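Local atomic coordinates of lovastatin nonaketide synthase mokA (Monascus pilosus, PDB entry 6AD3), a protein that carries out the iterative nine-step assembly of the lovastatin nonaketide as a type I polyketide synthase, represented here by its condensation domain. Residues L123-A134 against I182-L190. The protein carries 1 engineered substitution. Residues are numbered along the deposited sequence; the frame is centred on the assembly and turned at random.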
ATOM      1  N   LEU A 123       0.532  12.895 -18.131  1.00 16.36           N
ATOM      2  CA  LEU A 123       1.942  12.539 -18.255  1.00 18.58           C
ATOM      3  C   LEU A 123       2.857  13.773 -18.364  1.00 18.67           C
ATOM      4  O   LEU A 123       3.932  13.810 -17.789  1.00 18.40           O
ATOM      5  CB  LEU A 123       2.147  11.603 -19.436  1.00 19.48           C
ATOM      6  CG  LEU A 123       1.589  10.190 -19.349  1.00 16.01           C
ATOM      7  CD1 LEU A 123       1.939   9.420 -20.616  1.00 19.23           C
ATOM      8  CD2 LEU A 123       2.088   9.410 -18.137  1.00 17.08           C
ATOM      9  N   ARG A 124       2.453  14.746 -19.176  1.00 18.08           N
ATOM     10  CA  ARG A 124       3.193  15.982 -19.342  1.00 19.61           C
ATOM     11  C   ARG A 124       3.226  16.857 -18.088  1.00 20.88           C
ATOM     12  O   ARG A 124       4.266  17.484 -17.791  1.00 18.19           O
ATOM     13  CB  ARG A 124       2.583  16.786 -20.480  1.00 25.08           C
ATOM     14  CG  ARG A 124       3.128  18.170 -20.635  1.00 33.36           C
ATOM     15  CD  ARG A 124       2.773  18.703 -22.028  1.00 50.65           C
ATOM     16  NE  ARG A 124       1.372  18.426 -22.378  1.00 56.49           N
ATOM     17  CZ  ARG A 124       0.953  17.459 -23.211  1.00 51.88           C
ATOM     18  NH1 ARG A 124       1.815  16.656 -23.844  1.00 47.53           N
ATOM     19  NH2 ARG A 124      -0.345  17.301 -23.412  1.00 31.91           N
ATOM     20  N   ARG A 125       2.112  16.915 -17.353  1.00 17.13           N
ATOM     21  CA  ARG A 125       2.007  17.791 -16.176  1.00 18.00           C
ATOM     22  C   ARG A 125       2.999  17.475 -15.095  1.00 15.99           C
ATOM     23  O   ARG A 125       3.429  18.385 -14.347  1.00 17.73           O
ATOM     24  CB  ARG A 125       0.574  17.728 -15.571  1.00 22.85           C
ATOM     25  CG  ARG A 125      -0.355  18.781 -16.159  1.00 28.32           C
ATOM     26  CD  ARG A 125      -1.809  18.476 -15.838  1.00 26.41           C
ATOM     27  NE  ARG A 125      -2.038  18.454 -14.399  1.00 25.87           N
ATOM     28  CZ  ARG A 125      -2.109  19.541 -13.637  1.00 25.00           C
ATOM     29  NH1 ARG A 125      -2.075  20.772 -14.192  1.00 21.07           N
ATOM     30  NH2 ARG A 125      -2.377  19.404 -12.374  1.00 37.32           N
ATOM     31  N   HIS A 126       3.224  16.180 -14.861  1.00 14.41           N
ATOM     32  CA  HIS A 126       3.926  15.723 -13.669  1.00 14.57           C
ATOM     33  C   HIS A 126       5.317  15.203 -14.007  1.00 15.38           C
ATOM     34  O   HIS A 126       5.475  14.193 -14.698  1.00 15.65           O
ATOM     35  CB  HIS A 126       3.109  14.634 -12.979  1.00 14.43           C
ATOM     36  CG  HIS A 126       1.800  15.120 -12.468  1.00 14.16           C
ATOM     37  ND1 HIS A 126       0.634  15.054 -13.209  1.00 18.54           N
ATOM     38  CD2 HIS A 126       1.527  15.919 -11.419  1.00 12.27           C
ATOM     39  CE1 HIS A 126      -0.335  15.661 -12.540  1.00 13.07           C
ATOM     40  NE2 HIS A 126       0.180  16.153 -11.432  1.00 17.90           N
ATOM     41  N   GLU A 127       6.304  15.847 -13.428  1.00 14.44           N
ATOM     42  CA  GLU A 127       7.683  15.477 -13.632  1.00 14.19           C
ATOM     43  C   GLU A 127       7.937  14.004 -13.347  1.00 14.81           C
ATOM     44  O   GLU A 127       8.693  13.365 -14.056  1.00 13.99           O
ATOM     45  CB  GLU A 127       8.581  16.338 -12.756  1.00 15.63           C
ATOM     46  CG  GLU A 127       8.829  17.717 -13.309  1.00 17.38           C
ATOM     47  CD  GLU A 127       9.649  18.593 -12.385  1.00 19.52           C
ATOM     48  OE1 GLU A 127      10.265  18.094 -11.450  1.00 17.51           O
ATOM     49  OE2 GLU A 127       9.833  19.754 -12.739  1.00 22.00           O
ATOM     50  N   ILE A 128       7.315  13.471 -12.300  1.00 13.27           N
ATOM     51  CA  ILE A 128       7.585  12.101 -11.856  1.00 12.65           C
ATOM     52  C   ILE A 128       7.128  11.084 -12.923  1.00 14.28           C
ATOM     53  O   ILE A 128       7.627   9.985 -12.968  1.00 14.41           O
ATOM     54  CB  ILE A 128       6.935  11.822 -10.468  1.00 13.56           C
ATOM     55  CG1 ILE A 128       7.393  10.480  -9.890  1.00 13.84           C
ATOM     56  CG2 ILE A 128       5.423  11.833 -10.546  1.00 14.67           C
ATOM     57  CD1 ILE A 128       8.891  10.364  -9.695  1.00 15.72           C
ATOM     58  N   PHE A 129       6.282  11.527 -13.866  1.00 12.64           N
ATOM     59  CA  PHE A 129       5.857  10.664 -14.961  1.00 13.66           C
ATOM     60  C   PHE A 129       6.733  10.853 -16.191  1.00 13.65           C
ATOM     61  O   PHE A 129       6.493  10.201 -17.238  1.00 16.62           O
ATOM     62  CB  PHE A 129       4.379  10.904 -15.317  1.00 12.84           C
ATOM     63  CG  PHE A 129       3.424  10.569 -14.206  1.00 12.21           C
ATOM     64  CD1 PHE A 129       3.776   9.675 -13.193  1.00 13.21           C
ATOM     65  CD2 PHE A 129       2.174  11.169 -14.156  1.00 12.70           C
ATOM     66  CE1 PHE A 129       2.892   9.377 -12.172  1.00 13.94           C
ATOM     67  CE2 PHE A 129       1.276  10.847 -13.154  1.00 13.84           C
ATOM     68  CZ  PHE A 129       1.632   9.980 -12.152  1.00 12.84           C
ATOM     69  N   ARG A 130       7.701  11.771 -16.100  1.00 14.80           N
ATOM     70  CA  ARG A 130       8.753  11.906 -17.116  1.00 16.78           C
ATOM     71  C   ARG A 130      10.117  11.816 -16.474  1.00 15.52           C
ATOM     72  O   ARG A 130      11.090  12.562 -16.808  1.00 18.91           O
ATOM     73  CB  ARG A 130       8.590  13.161 -17.961  1.00 19.42           C
ATOM     74  CG  ARG A 130       8.035  14.344 -17.298  1.00 23.31           C
ATOM     75  CD  ARG A 130       7.670  15.404 -18.342  1.00 24.42           C
ATOM     76  NE  ARG A 130       7.045  16.526 -17.687  1.00 25.95           N
ATOM     77  CZ  ARG A 130       7.675  17.507 -17.080  1.00 27.19           C
ATOM     78  NH1 ARG A 130       6.974  18.463 -16.528  1.00 27.47           N
ATOM     79  NH2 ARG A 130       8.987  17.616 -17.139  1.00 24.16           N
ATOM     80  N   THR A 131      10.211  10.887 -15.537  1.00 15.52           N
ATOM     81  CA  THR A 131      11.427  10.667 -14.799  1.00 15.65           C
ATOM     82  C   THR A 131      12.036   9.296 -15.104  1.00 17.34           C
ATOM     83  O   THR A 131      11.363   8.261 -15.080  1.00 16.12           O
ATOM     84  CB  THR A 131      11.180  10.855 -13.284  1.00 15.45           C
ATOM     85  OG1 THR A 131      10.923  12.258 -13.029  1.00 14.47           O
ATOM     86  CG2 THR A 131      12.390  10.440 -12.466  1.00 15.59           C
ATOM     87  N   GLY A 132      13.330   9.300 -15.372  1.00 17.45           N
ATOM     88  CA  GLY A 132      14.091   8.069 -15.365  1.00 18.59           C
ATOM     89  C   GLY A 132      14.976   7.935 -14.156  1.00 18.25           C
ATOM     90  O   GLY A 132      15.145   8.867 -13.375  1.00 18.26           O
ATOM     91  N   PHE A 133      15.565   6.763 -13.992  1.00 19.85           N
ATOM     92  CA  PHE A 133      16.333   6.469 -12.808  1.00 19.96           C
ATOM     93  C   PHE A 133      17.632   5.828 -13.258  1.00 25.61           C
ATOM     94  O   PHE A 133      17.630   4.765 -13.856  1.00 22.54           O
ATOM     95  CB  PHE A 133      15.583   5.505 -11.874  1.00 20.34           C
ATOM     96  CG  PHE A 133      14.274   6.057 -11.340  1.00 16.95           C
ATOM     97  CD1 PHE A 133      13.147   6.067 -12.118  1.00 16.00           C
ATOM     98  CD2 PHE A 133      14.254   6.723 -10.137  1.00 18.20           C
ATOM     99  CE1 PHE A 133      11.999   6.721 -11.686  1.00 16.67           C
ATOM    100  CE2 PHE A 133      13.114   7.369  -9.687  1.00 17.42           C
ATOM    101  CZ  PHE A 133      11.967   7.321 -10.447  1.00 16.14           C
ATOM    102  N   ALA A 134      18.729   6.524 -13.051  1.00 25.39           N
ATOM    103  CA  ALA A 134      19.999   6.157 -13.719  1.00 30.33           C
ATOM    104  C   ALA A 134      21.044   5.895 -12.675  1.00 26.87           C
ATOM    105  O   ALA A 134      21.029   6.488 -11.580  1.00 23.99           O
ATOM    106  CB  ALA A 134      20.449   7.271 -14.649  1.00 29.67           C
ATOM    107  N   ILE A 182      13.263   1.372 -16.214  1.00 17.49           N
ATOM    108  CA  ILE A 182      13.226   2.657 -15.476  1.00 20.12           C
ATOM    109  C   ILE A 182      14.386   3.594 -15.845  1.00 19.19           C
ATOM    110  O   ILE A 182      14.237   4.818 -15.788  1.00 18.01           O
ATOM    111  CB  ILE A 182      13.137   2.463 -13.943  1.00 21.76           C
ATOM    112  CG1 ILE A 182      14.369   1.776 -13.399  1.00 23.65           C
ATOM    113  CG2 ILE A 182      11.885   1.654 -13.590  1.00 21.67           C
ATOM    114  CD1 ILE A 182      14.433   1.773 -11.897  1.00 24.32           C
ATOM    115  N   THR A 183      15.517   3.024 -16.297  1.00 19.78           N
ATOM    116  CA  THR A 183      16.605   3.823 -16.756  1.00 22.05           C
ATOM    117  C   THR A 183      16.186   4.759 -17.859  1.00 25.20           C
ATOM    118  O   THR A 183      16.627   5.896 -17.895  1.00 29.41           O
ATOM    119  CB  THR A 183      17.792   2.961 -17.268  1.00 25.55           C
ATOM    120  OG1 THR A 183      18.080   1.932 -16.312  1.00 34.74           O
ATOM    121  CG2 THR A 183      19.003   3.835 -17.410  1.00 31.35           C
ATOM    122  N   ALA A 184      15.269   4.314 -18.701  1.00 18.44           N
ATOM    123  CA  ALA A 184      14.822   5.071 -19.861  1.00 24.01           C
ATOM    124  C   ALA A 184      13.536   5.893 -19.594  1.00 23.18           C
ATOM    125  O   ALA A 184      12.866   6.329 -20.544  1.00 23.15           O
ATOM    126  CB  ALA A 184      14.602   4.115 -21.037  1.00 27.41           C
ATOM    127  N   GLY A 185      13.081   5.883 -18.342  1.00 18.42           N
ATOM    128  CA  GLY A 185      11.850   6.551 -17.985  1.00 19.89           C
ATOM    129  C   GLY A 185      10.596   5.805 -18.373  1.00 17.60           C
ATOM    130  O   GLY A 185       9.523   6.383 -18.403  1.00 16.67           O
ATOM    131  N   ASP A 186      10.713   4.490 -18.496  1.00 16.74           N
ATOM    132  CA  ASP A 186       9.566   3.619 -18.751  1.00 16.69           C
ATOM    133  C   ASP A 186       9.090   3.085 -17.407  1.00 14.88           C
ATOM    134  O   ASP A 186       9.777   2.264 -16.790  1.00 16.89           O
ATOM    135  CB  ASP A 186      10.019   2.434 -19.653  1.00 18.32           C
ATOM    136  CG  ASP A 186       8.944   1.425 -19.858  1.00 18.21           C
ATOM    137  OD1 ASP A 186       7.827   1.847 -20.168  1.00 22.07           O
ATOM    138  OD2 ASP A 186       9.174   0.216 -19.631  1.00 20.37           O
ATOM    139  N   THR A 187       8.070   3.745 -16.853  1.00 14.78           N
ATOM    140  CA  THR A 187       7.701   3.598 -15.459  1.00 13.98           C
ATOM    141  C   THR A 187       6.205   3.404 -15.219  1.00 15.17           C
ATOM    142  O   THR A 187       5.802   3.113 -14.087  1.00 13.64           O
ATOM    143  CB  THR A 187       8.136   4.822 -14.635  1.00 13.56           C
ATOM    144  OG1 THR A 187       7.450   5.992 -15.139  1.00 14.01           O
ATOM    145  CG2 THR A 187       9.636   5.019 -14.738  1.00 15.07           C
ATOM    146  N   LEU A 188       5.379   3.547 -16.265  1.00 13.95           N
ATOM    147  CA  LEU A 188       3.913   3.544 -16.112  1.00 16.19           C
ATOM    148  C   LEU A 188       3.295   2.801 -17.298  1.00 19.23           C
ATOM    149  O   LEU A 188       3.876   2.780 -18.424  1.00 21.40           O
ATOM    150  CB  LEU A 188       3.402   4.972 -16.181  1.00 20.83           C
ATOM    151  CG  LEU A 188       3.271   5.892 -15.006  1.00 26.61           C
ATOM    152  CD1 LEU A 188       2.362   7.067 -15.444  1.00 26.03           C
ATOM    153  CD2 LEU A 188       2.666   5.203 -13.783  1.00 22.03           C
ATOM    154  N   ARG A 189       2.148   2.181 -17.073  1.00 14.66           N
ATOM    155  CA  ARG A 189       1.276   1.783 -18.178  1.00 17.89           C
ATOM    156  C   ARG A 189      -0.093   2.369 -17.953  1.00 17.63           C
ATOM    157  O   ARG A 189      -0.576   2.389 -16.829  1.00 16.07           O
ATOM    158  CB  ARG A 189       1.164   0.251 -18.283  1.00 19.06           C
ATOM    159  CG  ARG A 189       2.501  -0.479 -18.213  1.00 24.13           C
ATOM    160  CD  ARG A 189       3.093  -0.667 -19.576  1.00 28.84           C
ATOM    161  NE  ARG A 189       4.407  -1.321 -19.509  1.00 28.00           N
ATOM    162  CZ  ARG A 189       5.556  -0.676 -19.572  1.00 27.92           C
ATOM    163  NH1 ARG A 189       5.572   0.635 -19.389  1.00 22.44           N
ATOM    164  NH2 ARG A 189       6.709  -1.363 -19.582  1.00 29.29           N
ATOM    165  N   LEU A 190      -0.626   3.017 -18.984  1.00 15.19           N
ATOM    166  CA  LEU A 190      -1.984   3.556 -18.935  1.00 15.04           C
ATOM    167  C   LEU A 190      -2.759   3.017 -20.119  1.00 16.53           C
ATOM    168  O   LEU A 190      -2.427   3.362 -21.243  1.00 16.18           O
ATOM    169  CB  LEU A 190      -1.962   5.074 -19.012  1.00 16.55           C
ATOM    170  CG  LEU A 190      -1.195   5.793 -17.906  1.00 17.14           C
ATOM    171  CD1 LEU A 190      -0.940   7.245 -18.245  1.00 19.51           C
ATOM    172  CD2 LEU A 190      -1.918   5.682 -16.582  1.00 16.08           C
TER
HETATM  173  O   HOH W   1       8.609   8.316 -14.918  1.00 15.23           O
HETATM  174  O   HOH W   2       8.785   9.004 -18.639  1.00 19.35           O
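Leu188 CD1 sits over one face of the Phe129 ring, 3.9 Å from the ring centroid and 19° off its normal. The same methyl meets Leu123 CD2 at 3.6 Å as the two leucines run antiparallel alongside each other, while Leu190 and Leu123 point tip to tip. The first torsion of Phe129 (chi1 -63°) sets CG anti to the carbonyl carbon and turns the ring toward helix 213-227, where Thr215 and Ile219 also touch it. This leucine-phenylalanine cluster is the tightly packed, apolar end of the contact.

Farther along, water takes over. One molecule donates to Ile128 O and accepts from Thr131 N and from Thr187 OG1, the last at 2.6 Å; a second donates to both Phe129 O and Gly185 O, bridging backbone to backbone. Asn155 supports both segments, its OD1 hydrogen-bonded to the amides of Thr187 and Leu188 and its ND2 to Phe129 O.

A second tight, buried point follows where the backbones cross: Gly132 CA lies 3.8 Å from Gly185 CA, and the carbonyl oxygens of Ile182 and Thr183 fill the side of Gly132 on which a CB would lie. Phe133 N donates to Ile182 O (3.0 Å), tilted above the carbonyl plane, with Gly185 N reaching that oxygen from the opposite face. Ile182 CD1 crosses to Phe133 CB at 3.9 Å. The 3-10 turn 182-184 forms the open side: Thr183 CA makes a CA-H...O contact with Phe133 O at 3.2 Å, but Thr183 itself is exposed and its CB points away from the strand.

The end of helix 112-125 and edge strand 131-135 thus meet the turn into strand 188-195, in the N-terminal half of the condensation domain, with its chloramphenicol acetyltransferase-like fold.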